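Local coordinates for arginine kinase (Anthopleura japonica, PDB 4RF6), which catalyses the reversible transfer of phosphate from ATP to L-arginine, giving N(omega)-phospho-L-arginine and ADP, with two phosphagen kinase units joined in tandem in one chain, at residues G706-K709 against L710-E714. Residues are numbered along the deposited sequence; the frame is centred on the assembly and turned at random.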
loop_
_atom_site.group_PDB
_atom_site.type_symbol
_atom_site.label_atom_id
_atom_site.label_comp_id
_atom_site.label_asym_id
_atom_site.label_seq_id
_atom_site.Cartn_x
_atom_site.Cartn_y
_atom_site.Cartn_z
ATOM N N GLY A 706 -34.258 -21.728 19.928
ATOM C CA GLY A 706 -35.210 -20.757 19.419
ATOM C C GLY A 706 -35.798 -21.152 18.080
ATOM O O GLY A 706 -37.019 -21.190 17.924
ATOM N N VAL A 707 -34.927 -21.451 17.118
ATOM C CA VAL A 707 -35.344 -21.883 15.782
ATOM C C VAL A 707 -36.181 -23.161 15.837
ATOM O O VAL A 707 -37.134 -23.329 15.063
ATOM C CB VAL A 707 -34.127 -22.066 14.846
ATOM C CG1 VAL A 707 -34.539 -22.673 13.520
ATOM C CG2 VAL A 707 -33.436 -20.721 14.605
ATOM N N LYS A 708 -35.830 -24.055 16.757
ATOM C CA LYS A 708 -36.578 -25.295 16.942
ATOM C C LYS A 708 -38.039 -24.993 17.271
ATOM O O LYS A 708 -38.951 -25.582 16.693
ATOM C CB LYS A 708 -35.947 -26.123 18.066
ATOM C CG LYS A 708 -36.542 -27.521 18.260
ATOM C CD LYS A 708 -35.847 -28.216 19.428
ATOM C CE LYS A 708 -35.953 -29.729 19.351
ATOM N NZ LYS A 708 -37.358 -30.207 19.404
ATOM N N LYS A 709 -38.258 -24.060 18.192
ATOM C CA LYS A 709 -39.615 -23.681 18.571
ATOM C C LYS A 709 -40.359 -22.958 17.448
ATOM O O LYS A 709 -41.572 -23.113 17.300
ATOM C CB LYS A 709 -39.598 -22.836 19.845
ATOM C CG LYS A 709 -39.106 -23.608 21.060
ATOM C CD LYS A 709 -39.521 -22.941 22.355
ATOM C CE LYS A 709 -39.369 -23.905 23.523
ATOM N NZ LYS A 709 -39.931 -23.354 24.791
ATOM N N LEU A 710 -39.633 -22.161 16.665
ATOM C CA LEU A 710 -40.224 -21.505 15.502
ATOM C C LEU A 710 -40.642 -22.555 14.478
ATOM O O LEU A 710 -41.675 -22.418 13.820
ATOM C CB LEU A 710 -39.238 -20.511 14.876
ATOM C CG LEU A 710 -38.782 -19.369 15.788
ATOM C CD1 LEU A 710 -37.797 -18.464 15.071
ATOM C CD2 LEU A 710 -39.981 -18.575 16.281
ATOM N N LEU A 711 -39.841 -23.611 14.357
ATOM C CA LEU A 711 -40.152 -24.695 13.431
ATOM C C LEU A 711 -41.376 -25.486 13.871
ATOM O O LEU A 711 -42.191 -25.903 13.039
ATOM C CB LEU A 711 -38.961 -25.638 13.267
ATOM C CG LEU A 711 -38.018 -25.300 12.121
ATOM C CD1 LEU A 711 -37.103 -26.469 11.801
ATOM C CD2 LEU A 711 -38.819 -24.905 10.901
ATOM N N GLU A 712 -41.498 -25.698 15.178
ATOM C CA GLU A 712 -42.610 -26.475 15.720
ATOM C C GLU A 712 -43.959 -25.813 15.434
ATOM O O GLU A 712 -44.971 -26.493 15.269
ATOM C CB GLU A 712 -42.417 -26.727 17.221
ATOM C CG GLU A 712 -41.544 -27.947 17.535
ATOM C CD GLU A 712 -40.838 -27.857 18.883
ATOM O OE1 GLU A 712 -40.945 -26.807 19.552
ATOM O OE2 GLU A 712 -40.169 -28.842 19.268
ATOM N N ILE A 713 -43.962 -24.485 15.368
ATOM C CA ILE A 713 -45.165 -23.731 15.027
ATOM C C ILE A 713 -45.402 -23.725 13.512
ATOM O O ILE A 713 -46.535 -23.896 13.050
ATOM C CB ILE A 713 -45.106 -22.289 15.588
ATOM C CG1 ILE A 713 -45.115 -22.317 17.120
ATOM C CG2 ILE A 713 -46.265 -21.451 15.060
ATOM C CD1 ILE A 713 -44.980 -20.948 17.779
ATOM N N GLU A 714 -44.335 -23.562 12.736
ATOM C CA GLU A 714 -44.465 -23.568 11.279
ATOM C C GLU A 714 -44.860 -24.947 10.737
ATOM O O GLU A 714 -45.311 -25.067 9.594
ATOM C CB GLU A 714 -43.168 -23.097 10.616
ATOM C CG GLU A 714 -43.375 -22.391 9.283
ATOM C CD GLU A 714 -44.125 -21.081 9.433
ATOM O OE1 GLU A 714 -44.856 -20.706 8.493
ATOM O OE2 GLU A 714 -43.984 -20.425 10.489
#
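Lys708 and Glu712 pair one turn apart on the exposed side of helix 696-714, an i to i+4 salt bridge in which Lys708 NZ lies 3.1 Å from Glu712 OE2. The ammonium reaches the syn side of that oxygen, but 33° out of the carboxylate plane. Lys708 runs extended as far as CE and then turns at its last torsion (chi4 -62°), which swings NZ round to the glutamate. Glu712 leans back over the preceding turn, its CG beside its own backbone N (chi1 -85°), and this lays OE1 3.5 Å from Lys709 CA. Lys709 meets the glutamate through the root of its side chain: its CG is 4.0 Å from Glu712 OE1, and its CB sits 3.3 Å from Leu710 N. The rest of the chain stretches off and leaves its NZ 6.4 Å from Glu712 OE1, too far for a salt bridge. Opposite charges may still attract weakly across that gap.

On the buried side, Leu710 leans toward the preceding turn, with CG 3.3 Å from Gly706 O. That same carbonyl accepts the Leu710 N-H, with 3.1 Å between N and O. The i to i+4 ladder continues from Leu711 N to Val707 O and from Glu712 N to Lys708 O, then weakens at Ile713 N to Lys709 O, 3.4 Å apart, close to the helix's C-terminal end.

This amphipathic helix is the last of the second catalytic domain. Val707 and Leu711 pack on Ile479 of strand 479-488, Leu710 meets Phe655 and Ile658 of helix 655-661, where Lys709 also touches Ile658, and the Glu714 carboxylate accepts the backbone N-H groups of Lys648 and Ala649 in helix 647-651.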